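Local coordinates for protein Rho guanine nucleotide exchange factor 12 (Homo sapiens, PDB 1TXD) that acts as a guanine nucleotide exchange factor for the GTPase RhoA, here as its catalytic DH domain with the adjoining PH domain, at residues I23-V28 against K186-P191; Q48-R53 against Q150-N155; V264-R269 against I346-A351; E281-L286 against S314-L319. The protein carries 1 engineered substitution. One frame throughout, in Å; residues are numbered along the deposited sequence.

Interaction 1 (I23-V28 against K186-P191); sequences IKRQEV and KYTEWP
Arg25 and Tyr187 bring the two backbones closest, with their CA atoms 5.0 Å apart. Residues 23-28 are a piece of the long helix 20-57. Tyr187 is the first residue to leave helix 169-186, and Trp190 takes the N-cap position before helix 191-230. No direct hydrogen bond joins the two segments.

The Tyr187 ring lies against the helix. Lys24 CB sits over the centre of one ring face, 3.7 Å from the centroid and 10° off the ring normal, a CH-pi contact. Val28 CG2 meets the ring at its edge, 4.1 Å from Tyr187 CD2.

Arg25 CG is anti to the backbone N (chi1 -162°), which carries CG and CD past Tyr187 O, with CG 3.2 Å from that oxygen. A turn further out brings the guanidinium to Trp190. The indole comes edge first, its plane 63° from the guanidinium. Its CH2 lies over one face, set toward the rim, 3.6 Å from Arg25 NE. A water in the guanidinium plane accepts from Arg25 NH1 at 2.9 Å and donates to Thr188 OG1 at 2.6 Å.

Arg25 also forms a salt bridge with Glu22 and a hydrogen bond to Asp99 O, while Thr188 bonds to Ile184 O and Trp190 to Gln100. The buried guanidinium is thus held by several partners. Its charge is probably balanced by Glu22, with Glu193 a longer, weak partner.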
# COMPACT_ATOMS: atom_id res chain seq x y z
N ILE A 23 -13.69 -34.22 9.69
CA ILE A 23 -13.42 -33.42 10.89
C ILE A 23 -12.43 -32.29 10.58
O ILE A 23 -12.60 -31.18 11.07
CB ILE A 23 -12.96 -34.32 12.05
CG1 ILE A 23 -14.20 -34.78 12.83
CG2 ILE A 23 -12.05 -33.61 12.99
CD1 ILE A 23 -13.97 -35.94 13.66
N LYS A 24 -11.42 -32.57 9.75
CA LYS A 24 -10.42 -31.57 9.37
C LYS A 24 -11.06 -30.47 8.55
O LYS A 24 -10.78 -29.29 8.78
CB LYS A 24 -9.27 -32.19 8.58
CG LYS A 24 -8.17 -32.76 9.44
CD LYS A 24 -7.70 -34.12 8.96
CE LYS A 24 -7.01 -34.93 10.06
NZ LYS A 24 -7.18 -36.38 9.84
N ARG A 25 -11.92 -30.84 7.60
CA ARG A 25 -12.70 -29.89 6.81
C ARG A 25 -13.44 -28.94 7.74
O ARG A 25 -13.46 -27.72 7.49
CB ARG A 25 -13.70 -30.58 5.84
CG ARG A 25 -14.24 -29.66 4.68
CD ARG A 25 -15.25 -30.32 3.74
NE ARG A 25 -16.53 -30.44 4.43
CZ ARG A 25 -17.59 -29.68 4.28
NH1 ARG A 25 -17.63 -28.69 3.38
NH2 ARG A 25 -18.66 -29.94 5.03
N GLN A 26 -14.02 -29.46 8.83
CA GLN A 26 -14.86 -28.62 9.66
C GLN A 26 -13.98 -27.65 10.40
O GLN A 26 -14.35 -26.50 10.60
CB GLN A 26 -15.66 -29.40 10.68
CG GLN A 26 -16.70 -30.34 10.07
CD GLN A 26 -17.83 -29.58 9.43
OE1 GLN A 26 -18.34 -28.64 10.03
NE2 GLN A 26 -18.18 -29.95 8.21
N GLU A 27 -12.83 -28.14 10.83
CA GLU A 27 -11.91 -27.35 11.60
C GLU A 27 -11.40 -26.16 10.79
O GLU A 27 -11.31 -25.08 11.31
CB GLU A 27 -10.73 -28.20 12.09
CG GLU A 27 -10.98 -28.93 13.43
CD GLU A 27 -9.96 -30.05 13.69
OE1 GLU A 27 -10.20 -30.95 14.54
OE2 GLU A 27 -8.90 -30.02 13.04
N VAL A 28 -11.08 -26.37 9.52
CA VAL A 28 -10.60 -25.32 8.66
C VAL A 28 -11.71 -24.36 8.18
O VAL A 28 -11.44 -23.18 7.98
CB VAL A 28 -9.77 -25.83 7.47
CG1 VAL A 28 -8.53 -26.55 7.96
CG2 VAL A 28 -10.58 -26.70 6.54
N LYS A 186 -8.36 -28.36 0.37
CA LYS A 186 -7.53 -29.50 0.69
C LYS A 186 -8.33 -30.65 1.31
O LYS A 186 -8.07 -31.81 1.00
CB LYS A 186 -6.42 -29.05 1.64
CG LYS A 186 -5.33 -30.06 1.86
CD LYS A 186 -4.35 -29.59 2.93
CE LYS A 186 -3.42 -30.77 3.34
NZ LYS A 186 -2.14 -30.28 3.88
N TYR A 187 -9.26 -30.33 2.21
CA TYR A 187 -10.05 -31.36 2.89
C TYR A 187 -11.47 -31.44 2.33
O TYR A 187 -12.43 -31.71 3.04
CB TYR A 187 -10.07 -31.09 4.40
CG TYR A 187 -8.70 -31.07 5.02
CD1 TYR A 187 -7.93 -32.23 5.09
CD2 TYR A 187 -8.15 -29.88 5.50
CE1 TYR A 187 -6.65 -32.21 5.66
CE2 TYR A 187 -6.90 -29.86 6.06
CZ TYR A 187 -6.15 -31.02 6.14
OH TYR A 187 -4.90 -30.97 6.70
N THR A 188 -11.60 -31.17 1.05
CA THR A 188 -12.88 -31.28 0.39
C THR A 188 -12.72 -32.42 -0.60
O THR A 188 -11.87 -32.38 -1.50
CB THR A 188 -13.26 -29.96 -0.32
OG1 THR A 188 -13.57 -28.94 0.66
CG2 THR A 188 -14.53 -30.14 -1.11
N GLU A 189 -13.51 -33.47 -0.41
CA GLU A 189 -13.30 -34.70 -1.17
C GLU A 189 -13.95 -34.63 -2.54
O GLU A 189 -13.31 -34.94 -3.54
CB GLU A 189 -13.86 -35.89 -0.39
CG GLU A 189 -13.28 -36.02 1.00
CD GLU A 189 -12.57 -37.33 1.18
OE1 GLU A 189 -13.26 -38.39 1.21
OE2 GLU A 189 -11.32 -37.30 1.30
N TRP A 190 -15.19 -34.17 -2.57
CA TRP A 190 -16.04 -34.40 -3.72
C TRP A 190 -15.92 -33.26 -4.73
O TRP A 190 -16.05 -32.08 -4.38
CB TRP A 190 -17.49 -34.69 -3.29
CG TRP A 190 -18.11 -33.68 -2.42
CD1 TRP A 190 -19.12 -32.84 -2.77
CD2 TRP A 190 -17.81 -33.40 -1.03
NE1 TRP A 190 -19.45 -32.03 -1.70
CE2 TRP A 190 -18.66 -32.35 -0.63
CE3 TRP A 190 -16.88 -33.91 -0.10
CZ2 TRP A 190 -18.61 -31.80 0.68
CZ3 TRP A 190 -16.84 -33.37 1.19
CH2 TRP A 190 -17.71 -32.33 1.56
N PRO A 191 -15.68 -33.61 -5.99
CA PRO A 191 -15.01 -32.71 -6.95
C PRO A 191 -15.75 -31.41 -7.27
O PRO A 191 -15.07 -30.42 -7.51
CB PRO A 191 -14.91 -33.57 -8.22
CG PRO A 191 -15.09 -34.95 -7.77
CD PRO A 191 -16.06 -34.89 -6.63
O HOH W 1 -15.76 -27.81 1.37

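Interaction 2 (Q48-R53 against Q150-N155); sequences QVFYQR and QDAESN
Phe50 reaches across from helix 20-57 to Ala152 and Glu153 on helix 143-154. From CB, its CG stands anti to the carbonyl carbon (chi1 -64°), which swings the ring toward the other helix. Within its own helix, Val49 CG1 lies over one ring face. CD1 is the first ring atom to touch the partner, 4.0 Å from Ala152 CB. CE1 comes closer, 3.6 Å from the same methyl. At the tip, CZ meets Glu153 CG at 3.9 Å, and that CG lies at the ring edge, in its plane. Glu153 OE2 accepts a hydrogen bond from Leu163 N.

Val49 shares the Ala152 methyl with Phe50. Its CG1 is 3.8 Å from Ala152 CB, and its CG2 is 4.0 Å from Asn155 ND2. The segment axes come within 9.6 Å, at 145° between their directions, with Ala152 facing Val49. If Phe50 were a serine, the Ala152 methyl and Glu153 CG would probably lose their ring neighbour and a gap would open between the helices. Leu163, Ile166 and Phe69 also pack on Phe50. The contact is apolar, between roughly antiparallel helices, in the elongated all-helical bundle of the DH domain.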
# COMPACT_ATOMS: atom_id res chain seq x y z
N GLN A 48 -14.06 2.25 17.41
CA GLN A 48 -14.73 2.73 18.64
C GLN A 48 -13.75 3.51 19.53
O GLN A 48 -14.10 4.54 20.11
CB GLN A 48 -15.38 1.60 19.43
CG GLN A 48 -16.74 1.10 18.86
CD GLN A 48 -17.80 2.20 18.74
OE1 GLN A 48 -18.28 2.71 19.76
NE2 GLN A 48 -18.17 2.54 17.51
N VAL A 49 -12.49 3.06 19.54
CA VAL A 49 -11.50 3.66 20.43
C VAL A 49 -10.93 4.95 19.81
O VAL A 49 -10.74 5.91 20.54
CB VAL A 49 -10.39 2.67 20.83
CG1 VAL A 49 -9.31 3.37 21.65
CG2 VAL A 49 -10.98 1.51 21.60
N PHE A 50 -10.73 4.95 18.46
CA PHE A 50 -10.10 6.00 17.73
C PHE A 50 -11.06 6.88 16.96
O PHE A 50 -11.14 8.06 17.25
CB PHE A 50 -8.97 5.48 16.79
CG PHE A 50 -7.86 4.87 17.54
CD1 PHE A 50 -6.85 5.65 18.09
CD2 PHE A 50 -7.87 3.52 17.83
CE1 PHE A 50 -5.88 5.10 18.88
CE2 PHE A 50 -6.86 2.96 18.61
CZ PHE A 50 -5.87 3.75 19.13
N TYR A 51 -11.74 6.33 15.95
CA TYR A 51 -12.39 7.15 14.96
C TYR A 51 -13.59 7.83 15.59
O TYR A 51 -13.72 9.06 15.52
CB TYR A 51 -12.86 6.33 13.76
CG TYR A 51 -13.73 7.17 12.84
CD1 TYR A 51 -13.18 8.04 11.94
CD2 TYR A 51 -15.12 7.18 12.99
CE1 TYR A 51 -14.00 8.90 11.13
CE2 TYR A 51 -15.95 8.00 12.19
CZ TYR A 51 -15.36 8.84 11.23
OH TYR A 51 -16.17 9.64 10.44
N GLN A 52 -14.44 7.06 16.21
CA GLN A 52 -15.69 7.66 16.78
C GLN A 52 -15.34 8.72 17.82
O GLN A 52 -15.81 9.84 17.74
CB GLN A 52 -16.58 6.60 17.38
CG GLN A 52 -17.35 5.64 16.41
CD GLN A 52 -18.14 6.31 15.27
OE1 GLN A 52 -18.95 7.25 15.53
NE2 GLN A 52 -18.00 5.78 14.05
N ARG A 53 -14.49 8.40 18.79
CA ARG A 53 -14.04 9.37 19.81
C ARG A 53 -13.42 10.68 19.27
O ARG A 53 -13.81 11.76 19.66
CB ARG A 53 -13.02 8.71 20.75
CG ARG A 53 -13.60 7.62 21.64
CD ARG A 53 -13.73 8.05 23.10
NE ARG A 53 -14.18 6.98 23.97
CZ ARG A 53 -14.36 7.12 25.29
NH1 ARG A 53 -14.10 8.28 25.90
NH2 ARG A 53 -14.78 6.07 26.00
N GLN A 150 -2.42 9.24 22.61
CA GLN A 150 -1.78 8.58 23.74
C GLN A 150 -2.81 8.07 24.72
O GLN A 150 -2.69 6.96 25.22
CB GLN A 150 -0.81 9.52 24.46
CG GLN A 150 0.05 8.82 25.53
CD GLN A 150 0.92 9.80 26.28
OE1 GLN A 150 1.18 10.91 25.79
NE2 GLN A 150 1.39 9.40 27.48
N ASP A 151 -3.81 8.86 25.05
CA ASP A 151 -4.87 8.34 25.89
C ASP A 151 -5.51 7.08 25.26
O ASP A 151 -5.60 6.01 25.92
CB ASP A 151 -5.89 9.40 26.16
CG ASP A 151 -6.93 8.97 27.15
OD1 ASP A 151 -8.08 8.75 26.73
OD2 ASP A 151 -6.71 8.82 28.38
N ALA A 152 -5.87 7.15 23.97
CA ALA A 152 -6.64 6.08 23.36
C ALA A 152 -5.85 4.78 23.37
O ALA A 152 -6.44 3.72 23.63
CB ALA A 152 -7.07 6.42 21.96
N GLU A 153 -4.55 4.87 23.06
CA GLU A 153 -3.68 3.71 22.99
C GLU A 153 -3.40 3.08 24.38
O GLU A 153 -2.91 1.97 24.47
CB GLU A 153 -2.33 4.06 22.32
CG GLU A 153 -2.45 4.52 20.89
CD GLU A 153 -1.16 5.05 20.27
OE1 GLU A 153 -0.26 5.47 21.02
OE2 GLU A 153 -1.07 5.06 19.02
N SER A 154 -3.70 3.81 25.43
CA SER A 154 -3.68 3.26 26.77
C SER A 154 -4.89 2.35 27.07
O SER A 154 -4.82 1.53 27.98
CB SER A 154 -3.54 4.39 27.80
OG SER A 154 -4.80 4.92 28.16
N ASN A 155 -5.99 2.49 26.30
CA ASN A 155 -7.14 1.58 26.39
C ASN A 155 -6.68 0.13 26.29
O ASN A 155 -5.97 -0.18 25.36
CB ASN A 155 -8.15 1.86 25.25
CG ASN A 155 -9.54 1.34 25.55
OD1 ASN A 155 -9.70 0.18 25.86
ND2 ASN A 155 -10.53 2.19 25.48

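Interaction 3 (V264-R269 against I346-A351); sequences VWKVNR and IYELVA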
# COMPACT_ATOMS: atom_id res chain seq x y z
N VAL A 264 26.35 11.38 -8.02
CA VAL A 264 27.34 12.43 -7.77
C VAL A 264 27.26 13.38 -8.98
O VAL A 264 26.69 13.02 -10.01
CB VAL A 264 28.74 11.79 -7.58
CG1 VAL A 264 29.88 12.81 -7.70
CG2 VAL A 264 28.81 11.08 -6.23
N TRP A 265 27.77 14.60 -8.84
CA TRP A 265 27.79 15.55 -9.96
C TRP A 265 29.14 16.23 -10.11
O TRP A 265 29.43 17.21 -9.41
CB TRP A 265 26.69 16.60 -9.83
CG TRP A 265 26.62 17.57 -11.00
CD1 TRP A 265 27.27 17.46 -12.20
CD2 TRP A 265 25.87 18.79 -11.06
NE1 TRP A 265 26.96 18.53 -13.01
CE2 TRP A 265 26.10 19.36 -12.34
CE3 TRP A 265 25.01 19.46 -10.18
CZ2 TRP A 265 25.51 20.57 -12.74
CZ3 TRP A 265 24.43 20.66 -10.58
CH2 TRP A 265 24.68 21.20 -11.85
N LYS A 266 29.96 15.70 -11.02
CA LYS A 266 31.24 16.31 -11.39
C LYS A 266 30.96 17.60 -12.17
O LYS A 266 30.62 17.56 -13.36
CB LYS A 266 32.09 15.32 -12.22
CG LYS A 266 33.55 15.70 -12.39
CD LYS A 266 34.24 14.77 -13.40
CE LYS A 266 35.73 15.08 -13.55
NZ LYS A 266 36.01 16.08 -14.62
N VAL A 267 31.07 18.73 -11.48
CA VAL A 267 30.89 20.05 -12.10
C VAL A 267 32.23 20.47 -12.74
O VAL A 267 32.26 20.90 -13.89
CB VAL A 267 30.32 21.11 -11.09
CG1 VAL A 267 31.32 21.51 -9.99
CG2 VAL A 267 29.81 22.35 -11.83
N ASN A 268 33.31 20.32 -11.97
CA ASN A 268 34.68 20.39 -12.48
C ASN A 268 35.46 19.16 -12.00
O ASN A 268 34.91 18.30 -11.31
CB ASN A 268 35.42 21.64 -11.97
CG ASN A 268 34.58 22.91 -12.05
OD1 ASN A 268 33.75 23.08 -12.95
ND2 ASN A 268 34.82 23.83 -11.12
N ARG A 269 36.74 19.10 -12.37
CA ARG A 269 37.64 18.11 -11.80
C ARG A 269 37.83 18.37 -10.31
O ARG A 269 37.88 17.44 -9.50
CB ARG A 269 39.00 18.16 -12.50
CG ARG A 269 38.97 17.79 -13.98
CD ARG A 269 40.33 17.87 -14.67
NE ARG A 269 40.93 19.20 -14.54
CZ ARG A 269 41.81 19.56 -13.60
NH1 ARG A 269 42.21 18.72 -12.65
NH2 ARG A 269 42.29 20.80 -13.60
N ILE A 346 26.13 19.73 -20.54
CA ILE A 346 26.47 18.35 -20.20
C ILE A 346 26.57 18.20 -18.69
O ILE A 346 27.26 18.96 -18.02
CB ILE A 346 27.82 17.91 -20.87
CG1 ILE A 346 27.66 17.81 -22.39
CG2 ILE A 346 28.30 16.56 -20.31
CD1 ILE A 346 28.96 17.90 -23.15
N TYR A 347 25.83 17.23 -18.17
CA TYR A 347 25.92 16.85 -16.78
C TYR A 347 26.65 15.53 -16.76
O TYR A 347 26.21 14.57 -17.40
CB TYR A 347 24.52 16.69 -16.16
CG TYR A 347 23.62 17.90 -16.30
CD1 TYR A 347 23.42 18.77 -15.23
CD2 TYR A 347 22.95 18.15 -17.49
CE1 TYR A 347 22.59 19.88 -15.34
CE2 TYR A 347 22.11 19.25 -17.62
CZ TYR A 347 21.94 20.11 -16.54
OH TYR A 347 21.11 21.19 -16.67
N GLU A 348 27.78 15.48 -16.06
CA GLU A 348 28.45 14.23 -15.75
C GLU A 348 27.97 13.76 -14.37
O GLU A 348 28.26 14.40 -13.36
CB GLU A 348 29.97 14.43 -15.76
CG GLU A 348 30.78 13.16 -16.02
CD GLU A 348 32.28 13.42 -16.15
OE1 GLU A 348 32.66 14.51 -16.63
OE2 GLU A 348 33.09 12.55 -15.76
N LEU A 349 27.22 12.66 -14.34
CA LEU A 349 26.64 12.11 -13.11
C LEU A 349 27.17 10.70 -12.85
O LEU A 349 27.02 9.82 -13.70
CB LEU A 349 25.12 12.08 -13.21
CG LEU A 349 24.49 13.39 -13.68
CD1 LEU A 349 23.02 13.20 -14.04
CD2 LEU A 349 24.65 14.46 -12.61
N VAL A 350 27.75 10.49 -11.68
CA VAL A 350 28.44 9.25 -11.34
C VAL A 350 27.70 8.46 -10.27
O VAL A 350 27.54 8.94 -9.15
CB VAL A 350 29.85 9.55 -10.77
CG1 VAL A 350 30.71 8.29 -10.75
CG2 VAL A 350 30.51 10.68 -11.55
N ALA A 351 27.27 7.24 -10.61
CA ALA A 351 26.61 6.36 -9.66
C ALA A 351 27.65 5.55 -8.88
O ALA A 351 28.83 5.57 -9.21
CB ALA A 351 25.63 5.42 -10.36
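The Trp265 indole meets the neighbouring strand along its edge and obliquely. Glu348 O lies at the ring edge, near its plane, 3.4 Å from Trp265 CD1. The Tyr347 ring comes in obliquely, with Trp265 CZ2 3.7 Å from Tyr347 CD1. The planes of the tyrosine and the six-membered ring are 40° apart. Leu349 CD2 also approaches obliquely, 4.0 Å from Trp265 CD1. With CG trans to the backbone N (chi1 -178°), the indole is brought to both Tyr347 and Leu349.

Val264, Lys266, Glu348 and Val350 point to the other face of the sheet. Lys266 and Glu348 lie side by side and point the same way. Lys266 CD is 3.4 Å from Glu348 OE2. Lys266 NZ lies 4.2 Å from Glu348 OE1, beyond salt-bridge distance, where the opposite charges may still attract weakly. Val264 CB and Val350 CB are in apolar contact at 4.1 Å.

The backbones run antiparallel, with 139° between the segment axes. Val264 N donates to Val350 O at 2.9 Å, and Val350 N donates back to Val264 O. The bond from Lys266 N to Glu348 O is weak.

This is part of the PH domain sheet. Tyr347 OH bonds to Ser314 O. Strand 344-350 lies between strand 257-266 and strand 333-339, bonded to the latter through Tyr347 with Val336 and Leu349 with Leu334. The Leu349 side chain packs on Val336 of one neighbouring strand and Leu263 of the other.

Interaction 4 (E281-L286 against S314-L319); sequences EDILVL and SPVIKL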
# COMPACT_ATOMS: atom_id res chain seq x y z
N GLU A 281 8.42 11.05 -14.79
CA GLU A 281 7.86 10.70 -16.10
C GLU A 281 8.53 11.47 -17.24
O GLU A 281 8.82 10.91 -18.30
CB GLU A 281 6.35 10.99 -16.14
CG GLU A 281 5.46 9.75 -16.10
CD GLU A 281 4.01 10.06 -15.76
OE1 GLU A 281 3.56 11.21 -16.02
OE2 GLU A 281 3.30 9.17 -15.24
N ASP A 282 8.76 12.76 -17.00
CA ASP A 282 9.13 13.70 -18.05
C ASP A 282 10.33 14.59 -17.72
O ASP A 282 10.77 15.34 -18.57
CB ASP A 282 7.91 14.56 -18.42
CG ASP A 282 7.53 15.57 -17.32
OD1 ASP A 282 7.98 15.42 -16.16
OD2 ASP A 282 6.78 16.54 -17.54
N ILE A 283 10.83 14.51 -16.49
CA ILE A 283 12.01 15.27 -16.08
C ILE A 283 12.92 14.44 -15.19
O ILE A 283 12.47 13.57 -14.45
CB ILE A 283 11.62 16.58 -15.35
CG1 ILE A 283 10.67 16.31 -14.17
CG2 ILE A 283 11.00 17.57 -16.33
CD1 ILE A 283 10.46 17.51 -13.25
N LEU A 284 14.22 14.72 -15.27
CA LEU A 284 15.17 14.27 -14.28
C LEU A 284 15.32 15.47 -13.35
O LEU A 284 15.30 16.61 -13.81
CB LEU A 284 16.49 13.91 -14.95
CG LEU A 284 17.46 13.03 -14.18
CD1 LEU A 284 17.03 11.59 -14.25
CD2 LEU A 284 18.87 13.19 -14.75
N VAL A 285 15.43 15.21 -12.05
CA VAL A 285 15.48 16.27 -11.06
C VAL A 285 16.70 16.08 -10.19
O VAL A 285 16.92 15.01 -9.65
CB VAL A 285 14.22 16.29 -10.15
CG1 VAL A 285 14.33 17.41 -9.11
CG2 VAL A 285 12.95 16.47 -10.98
N LEU A 286 17.47 17.14 -10.05
CA LEU A 286 18.72 17.08 -9.34
C LEU A 286 18.56 17.82 -8.03
O LEU A 286 18.26 19.01 -8.03
CB LEU A 286 19.84 17.68 -10.20
CG LEU A 286 19.99 17.04 -11.60
CD1 LEU A 286 21.11 17.72 -12.38
CD2 LEU A 286 20.26 15.55 -11.52
N SER A 314 20.57 24.24 -15.24
CA SER A 314 19.33 23.90 -14.54
C SER A 314 19.41 22.56 -13.79
O SER A 314 19.96 21.59 -14.32
CB SER A 314 18.16 23.86 -15.53
OG SER A 314 16.90 23.85 -14.86
N PRO A 315 18.87 22.49 -12.57
CA PRO A 315 18.73 21.21 -11.85
C PRO A 315 17.56 20.36 -12.35
O PRO A 315 17.48 19.21 -11.97
CB PRO A 315 18.49 21.65 -10.40
CG PRO A 315 17.80 22.95 -10.53
CD PRO A 315 18.33 23.62 -11.78
N VAL A 316 16.68 20.94 -13.16
CA VAL A 316 15.64 20.20 -13.86
C VAL A 316 16.02 20.06 -15.32
O VAL A 316 16.13 21.05 -16.04
CB VAL A 316 14.26 20.93 -13.76
CG1 VAL A 316 13.30 20.54 -14.92
CG2 VAL A 316 13.62 20.66 -12.42
N ILE A 317 16.19 18.81 -15.75
CA ILE A 317 16.51 18.49 -17.13
C ILE A 317 15.31 17.87 -17.83
O ILE A 317 14.89 16.77 -17.50
CB ILE A 317 17.70 17.50 -17.17
CG1 ILE A 317 18.91 18.07 -16.44
CG2 ILE A 317 18.04 17.15 -18.61
CD1 ILE A 317 19.79 17.00 -15.78
N LYS A 318 14.76 18.57 -18.81
CA LYS A 318 13.64 18.06 -19.58
C LYS A 318 14.07 16.84 -20.41
O LYS A 318 14.96 16.93 -21.25
CB LYS A 318 13.07 19.16 -20.48
CG LYS A 318 12.59 20.39 -19.70
CD LYS A 318 11.42 21.07 -20.39
CE LYS A 318 10.74 22.10 -19.48
NZ LYS A 318 10.01 23.15 -20.27
N LEU A 319 13.43 15.69 -20.16
CA LEU A 319 13.77 14.44 -20.85
C LEU A 319 13.50 14.49 -22.36
O LEU A 319 14.04 13.68 -23.12
CB LEU A 319 12.99 13.26 -20.23
CG LEU A 319 13.36 12.89 -18.79
CD1 LEU A 319 12.37 11.87 -18.24
CD2 LEU A 319 14.78 12.35 -18.70
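Four backbone hydrogen bonds tie residues 282-286 to residues 315-319. Leu284 and Ile317 are a hydrogen-bonded antiparallel pair: each N donates to the other's O, at 3.1 Å and nearly straight. Leu286 N donates to Pro315 O at 2.8 Å. At the other end, Leu319 N reaches Asp282 O at 3.1 Å. Ile283 CA makes a CA-H...O contact with Ile317 O.

The two strands belong to the curled antiparallel sheet of the PH domain, whose C-terminal helix, 354-374, packs on Leu284 and Leu319.

Apolar contacts fill both faces. Leu284 and Ile317 point the same way, and Ile317 CD1 touches Leu284 CD2. Leu286 holds CG anti to the carbonyl carbon (chi1 -56°), which directs its CD1 to 3.7 Å from Ile317 CD1. Leu286 CB also meets Pro315 CB at 4.2 Å. Shortening Leu286 to an alanine is likely to leave Ile317 CD1 without that methyl partner and to open a gap beside Tyr347. On the other face Ile283 CG2 meets Val316 CG1 at 4.0 Å. Leu319 lays CD1 against the backbone, 3.5 Å from Ile283 N.

The charged ends find partners outside the two segments: Asp282 forms a salt bridge with Arg255, and Lys318 with Glu246.

Interactions 1 and 2 belong to the DH domain, and interactions 3 and 4 to the PH domain. The first two share helix 20-57 but sit about 41 Å apart between centres. Along the chain, the segments of interaction 2 fall between those of interaction 1. Both close before interaction 3 opens, and interaction 4 falls between its two segments. Interactions 3 and 4 lie in one sheet, with centres about 15 Å apart, and touch through Tyr347 and Leu349. Interactions 1 and 3 are about 64 Å apart between centres. The contacts thus belong to two separately built domains, the helical DH domain with exchange activity and the beta PH domain, joined through the long helix 191-230.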